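Local coordinates for protein spore cortex-lytic enzyme (Bacillus cereus ATCC 14579, PDB 6TCI) that probably acts as an N-acetylmuramyl-L-alanine amidase that hydrolyses the spore cortex during germination, this chain being its N-terminal peptidoglycan-binding domain, at residues 47-51 against 52-56. Residues are numbered along the deposited sequence; the frame is centred on the assembly and turned at random.
Sequences NFQEK and FGLPV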
loop_
_atom_site.group_PDB
_atom_site.type_symbol
_atom_site.label_atom_id
_atom_site.label_comp_id
_atom_site.label_asym_id
_atom_site.label_seq_id
_atom_site.Cartn_x
_atom_site.Cartn_y
_atom_site.Cartn_z
ATOM N N ASN A 47 -6.635 -3.975 4.530
ATOM C CA ASN A 47 -7.955 -3.350 4.610
ATOM C C ASN A 47 -8.317 -2.665 3.300
ATOM O O ASN A 47 -9.484 -2.678 2.887
ATOM C CB ASN A 47 -7.986 -2.355 5.767
ATOM C CG ASN A 47 -8.031 -3.043 7.106
ATOM O OD1 ASN A 47 -8.545 -4.156 7.222
ATOM N ND2 ASN A 47 -7.484 -2.395 8.126
ATOM N N PHE A 48 -7.330 -2.057 2.634
ATOM C CA PHE A 48 -7.571 -1.485 1.316
ATOM C C PHE A 48 -7.972 -2.567 0.322
ATOM O O PHE A 48 -8.932 -2.404 -0.439
ATOM C CB PHE A 48 -6.323 -0.752 0.824
ATOM C CG PHE A 48 -6.416 -0.329 -0.607
ATOM C CD1 PHE A 48 -7.070 0.843 -0.944
ATOM C CD2 PHE A 48 -5.892 -1.112 -1.619
ATOM C CE1 PHE A 48 -7.194 1.236 -2.256
ATOM C CE2 PHE A 48 -6.010 -0.716 -2.944
ATOM C CZ PHE A 48 -6.669 0.459 -3.255
ATOM N N GLN A 49 -7.227 -3.681 0.307
ATOM C CA GLN A 49 -7.557 -4.765 -0.612
ATOM C C GLN A 49 -8.976 -5.272 -0.387
ATOM O O GLN A 49 -9.723 -5.481 -1.350
ATOM C CB GLN A 49 -6.531 -5.893 -0.495
ATOM C CG GLN A 49 -5.171 -5.499 -1.059
ATOM C CD GLN A 49 -4.110 -6.544 -0.786
ATOM O OE1 GLN A 49 -4.073 -7.135 0.292
ATOM N NE2 GLN A 49 -3.244 -6.777 -1.763
ATOM N N GLU A 50 -9.368 -5.460 0.877
ATOM C CA GLU A 50 -10.714 -5.936 1.183
ATOM C C GLU A 50 -11.767 -4.955 0.686
ATOM O O GLU A 50 -12.737 -5.350 0.027
ATOM C CB GLU A 50 -10.851 -6.176 2.689
ATOM C CG GLU A 50 -12.220 -6.699 3.113
ATOM C CD GLU A 50 -12.195 -8.173 3.448
ATOM O OE1 GLU A 50 -11.198 -8.633 4.050
ATOM O OE2 GLU A 50 -13.175 -8.872 3.112
ATOM N N LYS A 51 -11.580 -3.664 0.977
ATOM C CA LYS A 51 -12.563 -2.657 0.589
ATOM C C LYS A 51 -12.720 -2.588 -0.924
ATOM O O LYS A 51 -13.831 -2.384 -1.432
ATOM C CB LYS A 51 -12.144 -1.287 1.132
ATOM C CG LYS A 51 -13.098 -0.144 0.791
ATOM C CD LYS A 51 -14.451 -0.310 1.493
ATOM C CE LYS A 51 -14.304 -0.222 3.005
ATOM N NZ LYS A 51 -15.610 0.000 3.684
ATOM N N PHE A 52 -11.616 -2.734 -1.660
ATOM C CA PHE A 52 -11.628 -2.558 -3.107
ATOM C C PHE A 52 -11.807 -3.861 -3.879
ATOM O O PHE A 52 -11.693 -3.860 -5.110
ATOM C CB PHE A 52 -10.414 -1.749 -3.567
ATOM C CG PHE A 52 -10.571 -0.281 -3.307
ATOM C CD1 PHE A 52 -10.423 0.223 -2.028
ATOM C CD2 PHE A 52 -10.934 0.581 -4.324
ATOM C CE1 PHE A 52 -10.604 1.576 -1.770
ATOM C CE2 PHE A 52 -11.121 1.930 -4.074
ATOM C CZ PHE A 52 -10.957 2.429 -2.794
ATOM N N GLY A 53 -12.113 -4.960 -3.192
ATOM C CA GLY A 53 -12.435 -6.208 -3.860
ATOM C C GLY A 53 -11.258 -6.965 -4.426
ATOM O O GLY A 53 -11.445 -7.798 -5.320
ATOM N N LEU A 54 -10.048 -6.700 -3.935
ATOM C CA LEU A 54 -8.851 -7.417 -4.333
ATOM C C LEU A 54 -8.613 -8.591 -3.395
ATOM O O LEU A 54 -9.059 -8.578 -2.241
ATOM C CB LEU A 54 -7.645 -6.485 -4.252
ATOM C CG LEU A 54 -7.684 -5.283 -5.189
ATOM C CD1 LEU A 54 -6.730 -4.216 -4.696
ATOM C CD2 LEU A 54 -7.349 -5.690 -6.611
ATOM N N PRO A 55 -7.908 -9.621 -3.860
ATOM C CA PRO A 55 -7.433 -10.661 -2.941
ATOM C C PRO A 55 -6.664 -10.022 -1.797
ATOM O O PRO A 55 -5.821 -9.148 -2.008
ATOM C CB PRO A 55 -6.515 -11.516 -3.822
ATOM C CG PRO A 55 -7.021 -11.298 -5.210
ATOM C CD PRO A 55 -7.506 -9.879 -5.253
ATOM N N VAL A 56 -6.978 -10.450 -0.578
ATOM C CA VAL A 56 -6.435 -9.841 0.631
ATOM C C VAL A 56 -5.201 -10.631 1.049
ATOM O O VAL A 56 -5.307 -11.768 1.521
ATOM C CB VAL A 56 -7.481 -9.801 1.752
ATOM C CG1 VAL A 56 -6.899 -9.136 2.994
ATOM C CG2 VAL A 56 -8.740 -9.086 1.277
#
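F52 N still donates to F48 O (3.0 Å) as helix 39-51 runs out, and beyond it the chain turns back through G53 at positive phi (76°), with L54 N bonded to Q49 O at 2.9 Å and a weak, long bond from G53 N to E50 O. One turn apart on the same side of the helix, F48 and F52 form an offset stack, ring centres 4.5 Å apart and planes inclined by 25°. The overlap is partial: F48 CE1 lies over one face of the F52 ring, displaced toward its rim and 3.4 Å from F52 CD1. With CG anti to the backbone N (chi1 171°), F48 swings its ring to where F52, its CG anti to the carbonyl carbon, can lay its own against it. L54 CD1 approaches the same F48 ring obliquely at CE2, while M67 of helix 62-71 touches both phenylalanines. Beside this apolar group Q49 runs extended beyond CG along the returning chain, its CB meeting L54 CB at 4.0 Å. P55 O sits over one face of the Q49 amide, 3.3 Å from Q49 CD, with V56 CA off the same face near OE1. That buried amide is gripped outside the turn: OE1 accepts from the backbone N of both D57 and G58, and NE2 donates to T64 OG1, which fixes the amide's rotation. On the more exposed flank, V56 CG2 packs on the E50 backbone and reaches E50 OE1 at 3.7 Å. The paired bonds from L54 to Q49 and from G53 to E50, with G53 as C-prime residue, define a Schellman motif; here it ends helix 39-51 and starts the loop toward helix 62-71 in this all-helical peptidoglycan-binding domain.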